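Local coordinates for protein paenibacillus xanthan lyase (Paenibacillus, PDB 6F2P) that cleaves the bacterial polysaccharide xanthan as a calcium-binding xanthan lyase of polysaccharide lyase family 8, probably by beta-elimination, at residues 523-529 and 545-551; 34-38 and 86-91; 974-980 and 991-996. One frame throughout, in Å; residues are numbered along the deposited sequence.

Interaction 1: residues 523-529 and 545-551; sequences NALIVNG and TNYIHLA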
loop_
_atom_site.group_PDB
_atom_site.type_symbol
_atom_site.label_atom_id
_atom_site.label_comp_id
_atom_site.label_asym_id
_atom_site.label_seq_id
_atom_site.Cartn_x
_atom_site.Cartn_y
_atom_site.Cartn_z
ATOM N N ASN A 523 25.894 27.214 5.571
ATOM C CA ASN A 523 25.987 25.977 6.343
ATOM C C ASN A 523 27.178 25.170 5.872
ATOM O O ASN A 523 27.336 24.955 4.667
ATOM C CB ASN A 523 24.707 25.158 6.199
ATOM C CG ASN A 523 23.493 25.889 6.713
ATOM O OD1 ASN A 523 23.097 26.915 6.159
ATOM N ND2 ASN A 523 22.896 25.373 7.784
ATOM N N ALA A 524 28.038 24.759 6.801
ATOM C CA ALA A 524 29.281 24.113 6.393
ATOM C C ALA A 524 29.009 22.809 5.634
ATOM O O ALA A 524 28.192 21.979 6.061
ATOM C CB ALA A 524 30.179 23.878 7.575
ATOM N N LEU A 525 29.659 22.666 4.483
ATOM C CA LEU A 525 29.585 21.435 3.711
ATOM C C LEU A 525 30.940 20.762 3.743
ATOM O O LEU A 525 31.873 21.214 3.087
ATOM C CB LEU A 525 29.172 21.703 2.268
ATOM C CG LEU A 525 29.056 20.437 1.402
ATOM C CD1 LEU A 525 27.708 19.733 1.577
ATOM C CD2 LEU A 525 29.294 20.733 -0.067
ATOM N N ILE A 526 31.050 19.685 4.510
ATOM C CA ILE A 526 32.308 18.968 4.628
ATOM C C ILE A 526 32.252 17.689 3.818
ATOM O O ILE A 526 31.363 16.863 4.021
ATOM C CB ILE A 526 32.638 18.674 6.098
ATOM C CG1 ILE A 526 32.719 19.994 6.863
ATOM C CG2 ILE A 526 33.943 17.912 6.210
ATOM C CD1 ILE A 526 33.028 19.846 8.315
ATOM N N VAL A 527 33.193 17.537 2.890
ATOM C CA VAL A 527 33.201 16.398 1.972
ATOM C C VAL A 527 34.484 15.602 2.101
ATOM O O VAL A 527 35.571 16.165 1.993
ATOM C CB VAL A 527 33.086 16.868 0.518
ATOM C CG1 VAL A 527 33.156 15.682 -0.425
ATOM C CG2 VAL A 527 31.812 17.650 0.319
ATOM N N ASN A 528 34.355 14.294 2.309
ATOM C CA ASN A 528 35.500 13.427 2.604
ATOM C C ASN A 528 36.412 14.027 3.672
ATOM O O ASN A 528 37.638 13.975 3.557
ATOM C CB ASN A 528 36.310 13.106 1.340
ATOM C CG ASN A 528 35.554 12.226 0.355
ATOM O OD1 ASN A 528 34.465 11.729 0.644
ATOM N ND2 ASN A 528 36.139 12.021 -0.819
ATOM N N GLY A 529 35.810 14.636 4.688
ATOM C CA GLY A 529 36.570 15.202 5.786
ATOM C C GLY A 529 37.205 16.548 5.500
ATOM O O GLY A 529 37.985 17.055 6.306
ATOM N N THR A 545 33.485 10.650 -4.183
ATOM C CA THR A 545 32.868 11.094 -2.945
ATOM C C THR A 545 32.505 9.891 -2.079
ATOM O O THR A 545 31.789 8.984 -2.525
ATOM C CB THR A 545 31.621 11.942 -3.208
ATOM O OG1 THR A 545 31.931 12.956 -4.170
ATOM C CG2 THR A 545 31.141 12.589 -1.907
ATOM N N ASN A 546 33.004 9.892 -0.844
ATOM C CA ASN A 546 32.747 8.799 0.086
ATOM C C ASN A 546 31.677 9.175 1.091
ATOM O O ASN A 546 30.731 8.423 1.345
ATOM C CB ASN A 546 34.027 8.423 0.825
ATOM C CG ASN A 546 35.093 7.905 -0.102
ATOM O OD1 ASN A 546 34.797 7.216 -1.084
ATOM N ND2 ASN A 546 36.347 8.238 0.192
ATOM N N TYR A 547 31.841 10.352 1.673
ATOM C CA TYR A 547 30.847 10.860 2.590
ATOM C C TYR A 547 30.769 12.380 2.518
ATOM O O TYR A 547 31.660 13.032 1.973
ATOM C CB TYR A 547 31.111 10.375 4.019
ATOM C CG TYR A 547 32.534 10.552 4.507
ATOM C CD1 TYR A 547 33.521 9.624 4.191
ATOM C CD2 TYR A 547 32.885 11.633 5.309
ATOM C CE1 TYR A 547 34.824 9.778 4.648
ATOM C CE2 TYR A 547 34.176 11.795 5.768
ATOM C CZ TYR A 547 35.145 10.866 5.440
ATOM O OH TYR A 547 36.439 11.024 5.901
ATOM N N ILE A 548 29.682 12.927 3.051
ATOM C CA ILE A 548 29.430 14.354 3.034
ATOM C C ILE A 548 28.752 14.705 4.351
ATOM O O ILE A 548 27.933 13.933 4.854
ATOM C CB ILE A 548 28.488 14.733 1.862
ATOM C CG1 ILE A 548 29.170 14.513 0.513
ATOM C CG2 ILE A 548 28.038 16.183 1.959
ATOM C CD1 ILE A 548 28.343 14.977 -0.665
ATOM N N HIS A 549 29.091 15.858 4.917
ATOM C CA HIS A 549 28.383 16.349 6.087
ATOM C C HIS A 549 27.926 17.783 5.840
ATOM O O HIS A 549 28.730 18.649 5.502
ATOM C CB HIS A 549 29.262 16.274 7.332
ATOM C CG HIS A 549 28.597 16.778 8.574
ATOM N ND1 HIS A 549 28.496 18.121 8.872
ATOM C CD2 HIS A 549 27.993 16.122 9.595
ATOM C CE1 HIS A 549 27.862 18.269 10.021
ATOM N NE2 HIS A 549 27.546 17.072 10.482
ATOM N N LEU A 550 26.625 18.015 5.994
ATOM C CA LEU A 550 26.044 19.339 5.850
ATOM C C LEU A 550 25.503 19.779 7.199
ATOM O O LEU A 550 24.618 19.124 7.751
ATOM C CB LEU A 550 24.909 19.324 4.827
ATOM C CG LEU A 550 24.118 20.639 4.800
ATOM C CD1 LEU A 550 25.045 21.788 4.470
ATOM C CD2 LEU A 550 22.944 20.598 3.822
ATOM N N ALA A 551 26.025 20.880 7.731
ATOM C CA ALA A 551 25.658 21.304 9.079
ATOM C C ALA A 551 24.274 21.942 9.094
ATOM O O ALA A 551 23.909 22.679 8.181
ATOM C CB ALA A 551 26.705 22.251 9.652
HETATM O O HOH W 1 29.331 20.412 7.873
#
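N528 and Y547 meet where 525-527 ends its antiparallel pairing with 545-550. N528 has left-handed helical backbone angles, and its CG sits beside its own backbone N (chi1 -68°), which folds the amide back onto the other strand. There OD1 takes two backbone N-H groups: N546 N, 2.8 Å away, comes in on a lone pair, while Y547 N, at 3.1 Å, lies nearly along the C=O axis. ND2 bonds to the carbonyl of G544, so both ends of the amide are fixed. The Y547 ring stands up beside this turn because its CG lies between backbone N and carbonyl carbon (chi1 49°); one face receives N528 CA, 4.0 Å from the ring centroid, and helix 625-633 also packs against the ring. The H549 imidazole meets a water at the ring edge, 2.6 Å from ND1; the water donates to A524 O. At the far end N523 ND2 donates to A551 O over 2.9 Å, almost within its amide plane, and also reaches S553. The L525 and I548 side chains cross at an angle, L525 CD1 3.6 Å from I548 CG2, on the face that they share with V527 and L550, directed at M600 and L602 of strand 595-607. The chemistry is therefore divided: an apolar face joins the sandwich interior, while asparagine amides at both ends bond to backbone groups beyond the regular ladder.

Interaction 2: residues 34-38 and 86-91; sequences VNAIT and TYGSSL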
loop_
_atom_site.group_PDB
_atom_site.type_symbol
_atom_site.label_atom_id
_atom_site.label_comp_id
_atom_site.label_asym_id
_atom_site.label_seq_id
_atom_site.Cartn_x
_atom_site.Cartn_y
_atom_site.Cartn_z
ATOM N N VAL A 34 -8.013 39.514 20.492
ATOM C CA VAL A 34 -9.068 40.496 20.686
ATOM C C VAL A 34 -8.794 41.752 19.871
ATOM O O VAL A 34 -9.666 42.247 19.149
ATOM C CB VAL A 34 -9.199 40.872 22.168
ATOM C CG1 VAL A 34 -10.127 42.070 22.341
ATOM C CG2 VAL A 34 -9.696 39.682 22.964
ATOM N N ASN A 35 -7.574 42.259 19.979
ATOM C CA ASN A 35 -7.165 43.382 19.156
ATOM C C ASN A 35 -7.327 43.089 17.661
ATOM O O ASN A 35 -7.948 43.869 16.934
ATOM C CB ASN A 35 -5.731 43.796 19.477
ATOM C CG ASN A 35 -5.158 44.750 18.442
ATOM O OD1 ASN A 35 -5.574 45.902 18.344
ATOM N ND2 ASN A 35 -4.204 44.263 17.654
ATOM N N ALA A 36 -6.792 41.958 17.210
ATOM C CA ALA A 36 -6.911 41.559 15.809
ATOM C C ALA A 36 -8.368 41.537 15.353
ATOM O O ALA A 36 -8.699 42.021 14.262
ATOM C CB ALA A 36 -6.269 40.211 15.593
ATOM N N ILE A 37 -9.234 40.989 16.199
ATOM C CA ILE A 37 -10.669 40.958 15.924
ATOM C C ILE A 37 -11.245 42.364 15.792
ATOM O O ILE A 37 -12.010 42.654 14.859
ATOM C CB ILE A 37 -11.417 40.190 17.024
ATOM C CG1 ILE A 37 -11.076 38.696 16.937
ATOM C CG2 ILE A 37 -12.905 40.417 16.921
ATOM C CD1 ILE A 37 -11.674 37.856 18.047
ATOM N N THR A 38 -10.862 43.240 16.718
ATOM C CA THR A 38 -11.340 44.620 16.727
ATOM C C THR A 38 -10.906 45.370 15.469
ATOM O O THR A 38 -11.724 46.001 14.789
ATOM C CB THR A 38 -10.819 45.378 17.955
ATOM O OG1 THR A 38 -11.220 44.693 19.155
ATOM C CG2 THR A 38 -11.360 46.801 17.960
ATOM N N THR A 86 -17.363 40.318 21.207
ATOM C CA THR A 86 -16.134 39.825 21.816
ATOM C C THR A 86 -15.815 40.551 23.120
ATOM O O THR A 86 -15.589 41.768 23.143
ATOM C CB THR A 86 -14.929 39.917 20.847
ATOM O OG1 THR A 86 -15.126 39.019 19.752
ATOM C CG2 THR A 86 -13.631 39.548 21.554
ATOM N N TYR A 87 -15.811 39.786 24.202
ATOM C CA TYR A 87 -15.402 40.291 25.495
ATOM C C TYR A 87 -14.005 40.866 25.406
ATOM O O TYR A 87 -13.066 40.171 25.021
ATOM C CB TYR A 87 -15.402 39.161 26.518
ATOM C CG TYR A 87 -14.935 39.602 27.874
ATOM C CD1 TYR A 87 -15.744 40.389 28.679
ATOM C CD2 TYR A 87 -13.680 39.248 28.349
ATOM C CE1 TYR A 87 -15.323 40.802 29.927
ATOM C CE2 TYR A 87 -13.248 39.657 29.601
ATOM C CZ TYR A 87 -14.077 40.434 30.382
ATOM O OH TYR A 87 -13.660 40.846 31.621
ATOM N N GLY A 88 -13.873 42.138 25.764
ATOM C CA GLY A 88 -12.579 42.794 25.795
ATOM C C GLY A 88 -12.367 43.688 24.594
ATOM O O GLY A 88 -11.434 44.494 24.562
ATOM N N SER A 89 -13.234 43.544 23.598
ATOM C CA SER A 89 -13.122 44.336 22.380
ATOM C C SER A 89 -13.623 45.758 22.620
ATOM O O SER A 89 -14.684 45.956 23.232
ATOM C CB SER A 89 -13.924 43.687 21.250
ATOM O OG SER A 89 -13.869 44.482 20.078
ATOM N N SER A 90 -12.882 46.747 22.126
ATOM C CA SER A 90 -13.287 48.139 22.312
ATOM C C SER A 90 -14.539 48.445 21.512
ATOM O O SER A 90 -15.109 49.523 21.630
ATOM C CB SER A 90 -12.164 49.118 21.942
ATOM O OG SER A 90 -12.078 49.311 20.545
ATOM N N LEU A 91 -14.963 47.485 20.701
ATOM C CA LEU A 91 -16.177 47.619 19.913
ATOM C C LEU A 91 -17.311 46.784 20.483
ATOM O O LEU A 91 -18.384 46.717 19.886
ATOM C CB LEU A 91 -15.927 47.175 18.475
ATOM C CG LEU A 91 -15.177 48.145 17.571
ATOM C CD1 LEU A 91 -14.785 47.435 16.288
ATOM C CD2 LEU A 91 -16.064 49.343 17.277
HETATM O O HOH W 2 -9.819 45.832 21.791
#
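T38, V34 and T86 give up the most surface here, T38 and V34 from helix 28-46 and T86 from the loop behind helix 68-85. T38 turns its OG1 back along the helix, beside its own backbone N (chi1 -57°). The hydroxyl donates to V34 O over 2.9 Å, approaching from above the carbonyl plane, and V34 O also takes the usual helical bond from T38 N. The same OG1 lies 2.8 Å from S89 OG, a hydrogen bond whose proton is not settled, because A83 O is a weak second acceptor for S89. A water joins in, donating to T38 OG1 and accepting from S90 N. The other branch of T38, CG2, comes 3.9 Å from L91 CD1. Both segments belong to the N-terminal alpha-helical domain of the lyase, in family 8 an incomplete alpha/alpha toroid, and this loop carries the chain from one helix to the next. It opens with a type II beta turn, T86 to S89, followed by an ST turn in which L91 N donates to S89 OG. V34 rides on the first turn, with CG1 3.5 Å from G88 O and CG2 4.2 Å from T86 CG2, the V34 and T86 side chains passing flank to flank with opposed headings. T86 OG1 bonds to L82 O in the preceding helix. I37 CG2 meets T86 OG1 tip to tip at 3.9 Å, and I340 of helix 340-351 touches V34, I37 and T86.

Interaction 3: residues 974-980 and 991-996; sequences RATNVPV and LNVNQQ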
loop_
_atom_site.group_PDB
_atom_site.type_symbol
_atom_site.label_atom_id
_atom_site.label_comp_id
_atom_site.label_asym_id
_atom_site.label_seq_id
_atom_site.Cartn_x
_atom_site.Cartn_y
_atom_site.Cartn_z
ATOM N N ARG A 974 19.699 -69.906 -23.083
ATOM C CA ARG A 974 19.141 -69.337 -21.861
ATOM C C ARG A 974 18.402 -70.374 -21.016
ATOM O O ARG A 974 17.858 -71.351 -21.542
ATOM C CB ARG A 974 18.190 -68.188 -22.188
ATOM C CG ARG A 974 18.810 -66.813 -22.092
ATOM C CD ARG A 974 19.809 -66.585 -23.203
ATOM N NE ARG A 974 20.275 -65.203 -23.230
ATOM C CZ ARG A 974 21.309 -64.782 -23.949
ATOM N NH1 ARG A 974 21.992 -65.641 -24.695
ATOM N NH2 ARG A 974 21.667 -63.506 -23.917
ATOM N N ALA A 975 18.388 -70.148 -19.705
ATOM C CA ALA A 975 17.562 -70.933 -18.796
ATOM C C ALA A 975 16.078 -70.689 -19.083
ATOM O O ALA A 975 15.682 -69.585 -19.476
ATOM C CB ALA A 975 17.887 -70.587 -17.353
ATOM N N THR A 976 15.266 -71.726 -18.893
ATOM C CA THR A 976 13.831 -71.647 -19.154
ATOM C C THR A 976 13.052 -71.446 -17.860
ATOM O O THR A 976 11.842 -71.205 -17.876
ATOM C CB THR A 976 13.314 -72.925 -19.854
ATOM O OG1 THR A 976 13.573 -74.069 -19.030
ATOM C CG2 THR A 976 14.004 -73.118 -21.184
ATOM N N ASN A 977 13.760 -71.544 -16.740
ATOM C CA ASN A 977 13.130 -71.533 -15.428
ATOM C C ASN A 977 13.806 -70.563 -14.469
ATOM O O ASN A 977 14.129 -70.920 -13.336
ATOM C CB ASN A 977 13.115 -72.949 -14.837
ATOM C CG ASN A 977 14.509 -73.554 -14.725
ATOM O OD1 ASN A 977 15.422 -73.182 -15.462
ATOM N ND2 ASN A 977 14.676 -74.486 -13.791
ATOM N N VAL A 978 14.013 -69.330 -14.921
ATOM C CA VAL A 978 14.657 -68.326 -14.087
ATOM C C VAL A 978 13.706 -67.856 -12.994
ATOM O O VAL A 978 12.655 -67.288 -13.293
ATOM C CB VAL A 978 15.119 -67.121 -14.917
ATOM C CG1 VAL A 978 15.878 -66.131 -14.038
ATOM C CG2 VAL A 978 15.976 -67.589 -16.083
ATOM N N PRO A 979 14.065 -68.105 -11.722
ATOM C CA PRO A 979 13.227 -67.670 -10.599
ATOM C C PRO A 979 13.377 -66.175 -10.327
ATOM O O PRO A 979 14.496 -65.676 -10.192
ATOM C CB PRO A 979 13.767 -68.486 -9.421
ATOM C CG PRO A 979 15.182 -68.749 -9.765
ATOM C CD PRO A 979 15.238 -68.873 -11.267
ATOM N N VAL A 980 12.252 -65.468 -10.264
ATOM C CA VAL A 980 12.254 -64.035 -10.000
ATOM C C VAL A 980 11.379 -63.710 -8.795
ATOM O O VAL A 980 10.205 -64.071 -8.760
ATOM C CB VAL A 980 11.740 -63.241 -11.214
ATOM C CG1 VAL A 980 11.791 -61.746 -10.930
ATOM C CG2 VAL A 980 12.556 -63.583 -12.448
ATOM N N LEU A 991 7.904 -66.110 -9.274
ATOM C CA LEU A 991 7.524 -66.786 -10.506
ATOM C C LEU A 991 8.776 -67.175 -11.269
ATOM O O LEU A 991 9.859 -66.666 -10.983
ATOM C CB LEU A 991 6.637 -65.897 -11.376
ATOM C CG LEU A 991 7.278 -64.778 -12.204
ATOM C CD1 LEU A 991 6.351 -64.373 -13.334
ATOM C CD2 LEU A 991 7.601 -63.572 -11.338
ATOM N N ASN A 992 8.633 -68.081 -12.232
ATOM C CA ASN A 992 9.735 -68.413 -13.127
ATOM C C ASN A 992 9.528 -67.752 -14.480
ATOM O O ASN A 992 8.405 -67.689 -14.974
ATOM C CB ASN A 992 9.883 -69.931 -13.305
ATOM C CG ASN A 992 10.435 -70.615 -12.067
ATOM O OD1 ASN A 992 10.909 -69.961 -11.134
ATOM N ND2 ASN A 992 10.389 -71.947 -12.058
ATOM N N VAL A 993 10.608 -67.257 -15.075
ATOM C CA VAL A 993 10.538 -66.704 -16.429
ATOM C C VAL A 993 11.386 -67.513 -17.422
ATOM O O VAL A 993 12.470 -68.000 -17.082
ATOM C CB VAL A 993 10.917 -65.197 -16.471
ATOM C CG1 VAL A 993 9.873 -64.371 -15.747
ATOM C CG2 VAL A 993 12.289 -64.957 -15.862
ATOM N N ASN A 994 10.875 -67.663 -18.642
ATOM C CA ASN A 994 11.574 -68.396 -19.694
ATOM C C ASN A 994 12.376 -67.460 -20.597
ATOM O O ASN A 994 11.838 -66.877 -21.543
ATOM C CB ASN A 994 10.578 -69.209 -20.518
ATOM C CG ASN A 994 11.248 -70.040 -21.586
ATOM O OD1 ASN A 994 12.469 -70.165 -21.611
ATOM N ND2 ASN A 994 10.449 -70.620 -22.475
ATOM N N GLN A 995 13.668 -67.335 -20.299
ATOM C CA GLN A 995 14.526 -66.335 -20.933
ATOM C C GLN A 995 15.078 -66.716 -22.304
ATOM O O GLN A 995 15.859 -65.965 -22.886
ATOM C CB GLN A 995 15.679 -65.944 -20.006
ATOM C CG GLN A 995 15.283 -64.951 -18.939
ATOM C CD GLN A 995 16.447 -64.540 -18.072
ATOM O OE1 GLN A 995 17.531 -65.108 -18.165
ATOM N NE2 GLN A 995 16.233 -63.543 -17.221
ATOM N N GLN A 996 14.690 -67.871 -22.829
ATOM C CA GLN A 996 15.039 -68.175 -24.212
ATOM C C GLN A 996 13.877 -67.785 -25.126
ATOM O O GLN A 996 13.524 -68.501 -26.061
ATOM C CB GLN A 996 15.461 -69.638 -24.390
ATOM C CG GLN A 996 14.433 -70.665 -23.969
ATOM C CD GLN A 996 14.869 -72.081 -24.289
ATOM O OE1 GLN A 996 15.967 -72.508 -23.920
ATOM N NE2 GLN A 996 14.009 -72.817 -24.985
#
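Strands 978-980 and 991-993 run antiparallel with a strong twist, 137° between their directions, in a ladder where V978 N-V993 O (3.0 Å) and V980 N-L991 O (2.8 Å) are two of the rungs and P979, which has no N-H to give, falls at a non-hydrogen-bonded position. Before V978 the pairing loses its even step: T976 faces N994, N977 is an extra residue between the T976-N994 and V978-V993 pairs, and Q995 N donates to A975 O. V978, V980 and V993 turn to one face, where V993 CG2 meets V978 CB and V980 CG2, each at 3.7 Å. L1005 of strand 1003-1010, in the facing sheet, packs on V980 and V993. Q995 crosses V978 at about a right angle, its OE1 3.6 Å from V978 CG2, while NE2 is held by V1030 O. On the opposite face N992 OD1 lies alongside P979, 3.6 Å from its CB. T976 and N994 lie alongside each other with a common heading; CG2 of the threonine, anti to its carbonyl carbon, comes 3.4 Å from N994 OD1, and its OG1 bonds to N1026. R974 CG lies 3.2 Å from Q995 O, and the bend at chi2 (70°) then leads the rest of the chain away. Such a twisted pair, with apolar side chains turned to a second sheet, is typical of an edge beta hairpin in a beta-sandwich, here within the Golvesin C-terminal domain.

In the fold
From the N terminus, interaction 2 comes first: it closes a loop of 47 residues, bringing the turn after helix 68-85 back to helix 28-46 in the alpha-helical domain. Interaction 1 follows in the super-sandwich domain, where 15 residues separate its segments, and it attaches 525-527 to 545-550 near one end of the nine-stranded sheet. Interaction 3 is last, a hairpin contact with 10 residues between its segments, far out in the C-terminal region. The three lie in series, with no nesting or crossing. Their centres are about 53 Å (1 and 2), 89 Å (1 and 3) and 120 Å (2 and 3) apart; each joins neighbouring elements within its own domain and does not touch the others.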